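Local coordinates for protein TonB-dependent siderophore receptor (Pseudomonas aeruginosa 39016, PDB 5NEC) that probably imports iron-loaded siderophores across the outer membrane with energy supplied through TonB, and is studied as an entry route for siderophore-drug conjugates, at residues Val208-Val213 against Tyr232-Asp237; Thr118-Asn123 against Asn192-Asp197. All blocks are in the same frame, centred on the assembly; numbering follows the deposited sequence.

Contact 1: residues Val208-Val213 against Tyr232-Asp237; sequences VSRWGV and YHLESD
One face of the Trp211 indole carries the CB of Glu235, displaced toward the rim. Its distance of 4.0 Å to the centroid of the five-membered ring, 30° off the normal, makes this an off-centre CH-pi contact. The Glu235 carboxylate runs on alongside the indole. At the edge of the His233 imidazole, near its plane, sits Trp211 CH2, 3.6 Å from His233 NE2, while the two ring planes meet at 43°, neither stacked nor T-shaped. With CG set between the backbone N and the carbonyl carbon (chi1 60°), the indole leans over the neighbouring strand, where it reaches both residues. His233 NE2 also donates to Glu235 OE1 from above the carboxylate plane; ND1 is bound by Asp282 and the carboxylate forms a salt bridge with Arg280, both on the next strand.

These strands form an antiparallel beta hairpin in the wall of the 22-stranded barrel of TonB-dependent receptors, their axes 4.6 Å apart. Trp211 with Glu235 and Val213 with His233 are hydrogen-bonded pairs, the former tied by Glu235 N to Trp211 O at 3.0 Å. On the opposite face, that of Arg210, Leu234 and Ser236, Leu234 CD1 lies 3.3 Å from Trp211 O and Arg210 CB 3.6 Å from Ser236 CB, while the Arg210 guanidinium reaches inward to Glu120 of the plug.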
loop_
_atom_site.group_PDB
_atom_site.type_symbol
_atom_site.label_atom_id
_atom_site.label_comp_id
_atom_site.label_asym_id
_atom_site.label_seq_id
_atom_site.Cartn_x
_atom_site.Cartn_y
_atom_site.Cartn_z
ATOM N N VAL A 208 -1.300 6.858 17.459
ATOM C CA VAL A 208 -2.245 6.934 16.364
ATOM C C VAL A 208 -3.642 6.912 16.933
ATOM O O VAL A 208 -3.905 6.306 17.981
ATOM C CB VAL A 208 -2.052 5.802 15.328
ATOM C CG1 VAL A 208 -0.664 5.897 14.689
ATOM C CG2 VAL A 208 -2.288 4.412 15.934
ATOM N N SER A 209 -4.517 7.604 16.233
ATOM C CA SER A 209 -5.902 7.709 16.597
ATOM C C SER A 209 -6.706 7.897 15.311
ATOM O O SER A 209 -6.420 8.784 14.517
ATOM C CB SER A 209 -6.092 8.886 17.533
ATOM O OG SER A 209 -7.400 8.888 18.023
ATOM N N ARG A 210 -7.684 7.042 15.081
ATOM C CA ARG A 210 -8.522 7.186 13.900
ATOM C C ARG A 210 -9.866 6.503 14.054
ATOM O O ARG A 210 -10.057 5.630 14.897
ATOM C CB ARG A 210 -7.808 6.656 12.647
ATOM C CG ARG A 210 -7.437 5.183 12.693
ATOM C CD ARG A 210 -6.603 4.777 11.473
ATOM N NE ARG A 210 -6.184 3.377 11.516
ATOM C CZ ARG A 210 -5.029 2.912 12.018
ATOM N NH1 ARG A 210 -4.120 3.735 12.555
ATOM N NH2 ARG A 210 -4.777 1.593 11.986
ATOM N N TRP A 211 -10.799 6.928 13.220
ATOM C CA TRP A 211 -12.097 6.315 13.180
ATOM C C TRP A 211 -12.652 6.424 11.775
ATOM O O TRP A 211 -12.266 7.301 11.008
ATOM C CB TRP A 211 -13.028 6.937 14.231
ATOM C CG TRP A 211 -13.237 8.378 14.034
ATOM C CD1 TRP A 211 -12.482 9.393 14.542
ATOM C CD2 TRP A 211 -14.265 8.987 13.247
ATOM N NE1 TRP A 211 -12.979 10.607 14.119
ATOM C CE2 TRP A 211 -14.075 10.386 13.323
ATOM C CE3 TRP A 211 -15.333 8.484 12.489
ATOM C CZ2 TRP A 211 -14.924 11.301 12.677
ATOM C CZ3 TRP A 211 -16.177 9.386 11.841
ATOM C CH2 TRP A 211 -15.959 10.783 11.930
ATOM N N GLY A 212 -13.549 5.507 11.456
ATOM C CA GLY A 212 -14.092 5.399 10.132
ATOM C C GLY A 212 -15.526 4.915 10.102
ATOM O O GLY A 212 -15.990 4.192 10.996
ATOM N N VAL A 213 -16.211 5.330 9.040
ATOM C CA VAL A 213 -17.590 4.954 8.773
ATOM C C VAL A 213 -17.709 4.703 7.274
ATOM O O VAL A 213 -17.312 5.537 6.480
ATOM C CB VAL A 213 -18.590 6.028 9.240
ATOM C CG1 VAL A 213 -18.302 7.368 8.628
ATOM C CG2 VAL A 213 -20.024 5.615 8.926
ATOM N N TYR A 232 -17.214 6.284 1.921
ATOM C CA TYR A 232 -16.088 5.924 2.773
ATOM C C TYR A 232 -15.547 7.180 3.488
ATOM O O TYR A 232 -15.229 8.186 2.865
ATOM C CB TYR A 232 -14.978 5.267 1.941
ATOM C CG TYR A 232 -13.781 4.850 2.767
ATOM C CD1 TYR A 232 -13.790 3.665 3.476
ATOM C CD2 TYR A 232 -12.638 5.656 2.850
ATOM C CE1 TYR A 232 -12.699 3.270 4.231
ATOM C CE2 TYR A 232 -11.543 5.274 3.612
ATOM C CZ TYR A 232 -11.576 4.075 4.294
ATOM O OH TYR A 232 -10.513 3.662 5.061
ATOM N N HIS A 233 -15.433 7.106 4.802
ATOM C CA HIS A 233 -14.965 8.215 5.590
ATOM C C HIS A 233 -13.956 7.728 6.619
ATOM O O HIS A 233 -14.279 6.826 7.385
ATOM C CB HIS A 233 -16.124 8.885 6.304
ATOM C CG HIS A 233 -15.715 10.085 7.093
ATOM N ND1 HIS A 233 -15.527 11.317 6.511
ATOM C CD2 HIS A 233 -15.403 10.236 8.401
ATOM C CE1 HIS A 233 -15.127 12.182 7.424
ATOM N NE2 HIS A 233 -15.043 11.551 8.579
ATOM N N LEU A 234 -12.756 8.322 6.625
ATOM C CA LEU A 234 -11.749 8.069 7.655
ATOM C C LEU A 234 -11.103 9.378 8.096
ATOM O O LEU A 234 -10.708 10.201 7.269
ATOM C CB LEU A 234 -10.667 7.112 7.139
ATOM C CG LEU A 234 -9.696 6.585 8.220
ATOM C CD1 LEU A 234 -10.327 5.453 9.018
ATOM C CD2 LEU A 234 -8.405 6.112 7.593
ATOM N N GLU A 235 -10.974 9.537 9.406
ATOM C CA GLU A 235 -10.390 10.712 10.030
ATOM C C GLU A 235 -9.299 10.236 10.969
ATOM O O GLU A 235 -9.510 9.269 11.696
ATOM C CB GLU A 235 -11.466 11.427 10.830
ATOM C CG GLU A 235 -11.158 12.881 11.177
ATOM C CD GLU A 235 -12.423 13.700 11.206
ATOM O OE1 GLU A 235 -13.117 13.706 10.145
ATOM O OE2 GLU A 235 -12.735 14.309 12.255
ATOM N N SER A 236 -8.136 10.876 10.952
ATOM C CA SER A 236 -7.063 10.472 11.848
ATOM C C SER A 236 -6.308 11.631 12.440
ATOM O O SER A 236 -6.289 12.707 11.890
ATOM C CB SER A 236 -6.124 9.477 11.172
ATOM O OG SER A 236 -5.424 10.061 10.129
ATOM N N ASP A 237 -5.708 11.388 13.597
ATOM C CA ASP A 237 -5.066 12.424 14.401
ATOM C C ASP A 237 -3.964 11.742 15.207
ATOM O O ASP A 237 -4.220 11.143 16.237
ATOM C CB ASP A 237 -6.092 13.110 15.311
ATOM C CG ASP A 237 -5.483 14.218 16.163
ATOM O OD1 ASP A 237 -4.599 14.951 15.695
ATOM O OD2 ASP A 237 -5.888 14.367 17.327
#

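Contact 2: residues Thr118-Asn123 against Asn192-Asp197; sequences TREIFN and NLLKHD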
loop_
_atom_site.group_PDB
_atom_site.type_symbol
_atom_site.label_atom_id
_atom_site.label_comp_id
_atom_site.label_asym_id
_atom_site.label_seq_id
_atom_site.Cartn_x
_atom_site.Cartn_y
_atom_site.Cartn_z
ATOM N N THR A 118 -2.357 7.430 4.341
ATOM C CA THR A 118 -2.134 6.128 5.022
ATOM C C THR A 118 -3.441 5.314 5.069
ATOM O O THR A 118 -4.434 5.732 5.691
ATOM C CB THR A 118 -1.611 6.297 6.480
ATOM O OG1 THR A 118 -0.483 7.180 6.509
ATOM C CG2 THR A 118 -1.226 4.941 7.097
ATOM N N ARG A 119 -3.426 4.147 4.441
ATOM C CA ARG A 119 -4.638 3.395 4.208
ATOM C C ARG A 119 -4.874 2.310 5.241
ATOM O O ARG A 119 -3.975 1.577 5.640
ATOM C CB ARG A 119 -4.639 2.818 2.810
ATOM C CG ARG A 119 -4.827 3.886 1.777
ATOM C CD ARG A 119 -4.778 3.299 0.389
ATOM N NE ARG A 119 -4.876 4.368 -0.589
ATOM C CZ ARG A 119 -3.866 5.163 -0.949
ATOM N NH1 ARG A 119 -2.637 5.013 -0.442
ATOM N NH2 ARG A 119 -4.070 6.099 -1.859
ATOM N N GLU A 120 -6.132 2.205 5.621
ATOM C CA GLU A 120 -6.577 1.344 6.691
ATOM C C GLU A 120 -7.144 0.107 5.965
ATOM O O GLU A 120 -7.199 0.118 4.743
ATOM C CB GLU A 120 -7.526 2.192 7.556
ATOM C CG GLU A 120 -8.530 1.505 8.415
ATOM C CD GLU A 120 -7.968 0.635 9.515
ATOM O OE1 GLU A 120 -7.426 1.138 10.518
ATOM O OE2 GLU A 120 -8.165 -0.589 9.383
ATOM N N ILE A 121 -7.436 -0.987 6.672
ATOM C CA ILE A 121 -7.969 -2.205 6.029
ATOM C C ILE A 121 -9.386 -2.619 6.463
ATOM O O ILE A 121 -9.912 -3.561 5.885
ATOM C CB ILE A 121 -7.001 -3.433 6.151
ATOM C CG1 ILE A 121 -6.615 -3.758 7.607
ATOM C CG2 ILE A 121 -5.740 -3.193 5.350
ATOM C CD1 ILE A 121 -7.724 -4.350 8.452
ATOM N N PHE A 122 -10.001 -1.935 7.444
ATOM C CA PHE A 122 -11.323 -2.344 7.985
ATOM C C PHE A 122 -12.404 -2.495 6.910
ATOM O O PHE A 122 -13.245 -3.374 7.032
ATOM C CB PHE A 122 -11.837 -1.422 9.125
ATOM C CG PHE A 122 -12.567 -0.168 8.650
ATOM C CD1 PHE A 122 -11.860 0.918 8.125
ATOM C CD2 PHE A 122 -13.944 -0.063 8.749
ATOM C CE1 PHE A 122 -12.508 2.066 7.693
ATOM C CE2 PHE A 122 -14.605 1.087 8.310
ATOM C CZ PHE A 122 -13.888 2.159 7.790
ATOM N N ASN A 123 -12.358 -1.680 5.853
ATOM C CA ASN A 123 -13.343 -1.757 4.768
ATOM C C ASN A 123 -12.928 -2.621 3.566
ATOM O O ASN A 123 -13.596 -2.583 2.536
ATOM C CB ASN A 123 -13.692 -0.344 4.294
ATOM C CG ASN A 123 -15.031 -0.280 3.566
ATOM O OD1 ASN A 123 -16.031 -0.880 3.999
ATOM N ND2 ASN A 123 -15.052 0.439 2.444
ATOM N N ASN A 192 -19.900 -0.477 7.869
ATOM C CA ASN A 192 -18.641 -0.808 8.549
ATOM C C ASN A 192 -18.215 0.390 9.386
ATOM O O ASN A 192 -18.134 1.502 8.876
ATOM C CB ASN A 192 -17.533 -1.160 7.555
ATOM C CG ASN A 192 -17.534 -2.618 7.185
ATOM O OD1 ASN A 192 -16.810 -3.415 7.777
ATOM N ND2 ASN A 192 -18.370 -2.988 6.222
ATOM N N LEU A 193 -17.936 0.143 10.664
ATOM C CA LEU A 193 -17.486 1.159 11.596
ATOM C C LEU A 193 -16.131 0.792 12.173
ATOM O O LEU A 193 -15.842 -0.387 12.345
ATOM C CB LEU A 193 -18.483 1.272 12.736
ATOM C CG LEU A 193 -19.895 1.691 12.360
ATOM C CD1 LEU A 193 -20.730 1.748 13.622
ATOM C CD2 LEU A 193 -19.908 3.028 11.616
ATOM N N LEU A 194 -15.336 1.814 12.508
ATOM C CA LEU A 194 -13.990 1.627 13.074
ATOM C C LEU A 194 -13.652 2.693 14.107
ATOM O O LEU A 194 -13.885 3.860 13.886
ATOM C CB LEU A 194 -12.923 1.664 11.967
ATOM C CG LEU A 194 -11.460 1.781 12.426
ATOM C CD1 LEU A 194 -11.008 0.506 13.116
ATOM C CD2 LEU A 194 -10.533 2.096 11.272
ATOM N N LYS A 195 -13.065 2.276 15.223
ATOM C CA LYS A 195 -12.404 3.185 16.164
ATOM C C LYS A 195 -11.084 2.527 16.559
ATOM O O LYS A 195 -11.088 1.378 17.016
ATOM C CB LYS A 195 -13.292 3.414 17.382
ATOM C CG LYS A 195 -12.773 4.425 18.397
ATOM C CD LYS A 195 -13.757 4.539 19.564
ATOM C CE LYS A 195 -13.216 5.346 20.726
ATOM N NZ LYS A 195 -12.850 6.718 20.285
ATOM N N HIS A 196 -9.967 3.236 16.349
ATOM C CA HIS A 196 -8.623 2.696 16.593
ATOM C C HIS A 196 -7.722 3.724 17.294
ATOM O O HIS A 196 -7.543 4.834 16.810
ATOM C CB HIS A 196 -7.996 2.248 15.267
ATOM C CG HIS A 196 -6.643 1.616 15.414
ATOM N ND1 HIS A 196 -6.472 0.263 15.597
ATOM C CD2 HIS A 196 -5.399 2.151 15.412
ATOM C CE1 HIS A 196 -5.184 -0.011 15.696
ATOM N NE2 HIS A 196 -4.512 1.120 15.599
ATOM N N ASP A 197 -7.194 3.334 18.445
ATOM C CA ASP A 197 -6.208 4.099 19.192
ATOM C C ASP A 197 -5.108 3.132 19.630
ATOM O O ASP A 197 -5.372 1.980 19.959
ATOM C CB ASP A 197 -6.844 4.773 20.414
ATOM C CG ASP A 197 -7.881 5.787 20.031
ATOM O OD1 ASP A 197 -9.037 5.408 19.787
ATOM O OD2 ASP A 197 -7.554 6.985 19.950
#
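Phe122 and Leu194 approach with their CA atoms 7.0 Å apart, and Asn123 and Asn192 with theirs at 6.6 Å, spacings too wide for strand pairing. Residues 118-123 form an irregular loop, whereas 192-197 is an extended strand. The loop belongs to the plug domain and the strand to the surrounding barrel, so this is a plug-to-barrel-wall interface of a TonB-dependent receptor, made mainly by side chains.

The Phe122 ring is filled on both faces. Leu194 CB lies 3.8 Å from its centroid and only 13° off the normal, a CH-pi contact over the face, while Asn123 CB from the same loop covers the opposite face. A chi1 of 85° places CG between the backbone N and the carbonyl carbon of Phe122, so that the ring is directed at the strand. At the ring's edge CE2 meets Asn192 O at 3.6 Å, close to the ring plane, and also touches Asn192 CB as the two side chains slide past each other. Asn123 crosses Asn192 with the amide planes 66° apart.

Glu120 and Leu194 extend toward each other from opposite directions, and the Glu120 carboxylate is held from several sides. OE2 accepts from Ile121 N at 2.8 Å, which stands above the carboxylate plane, and from Phe122 N at 3.0 Å through the anti lone pair. Arg173 bonds OE2 as well, and Arg210 forms a salt bridge with OE1; two such charges would be expected to stabilise the ionised acid in this buried setting. The bend at the second torsion curls the carboxylate back to the amides of the two residues that follow. Against the same carboxylate rests a methyl group, Leu194 CD2, 3.3 Å from Glu120 OE1.

Overall arrangement
The centres of contact 1 and contact 2 are about 7 Å apart. Strands 187-200, 206-219 and 225-238 are consecutive neighbours in the barrel wall: contact 1 joins the second and third, and contact 2 sets the plug loop against the first. In sequence, both segments of contact 2 come before those of contact 1. Two polar links connect them, the ion pair of Arg210 NE with Glu120 OE1, at 2.7 Å, and the probable hydrogen bond of Ser209 OG to Asp197 OD2, between the two neighbouring strands. The wall hairpin is thus tied to the plug by charge as well as by packing, consistent with a plug seated inside the barrel.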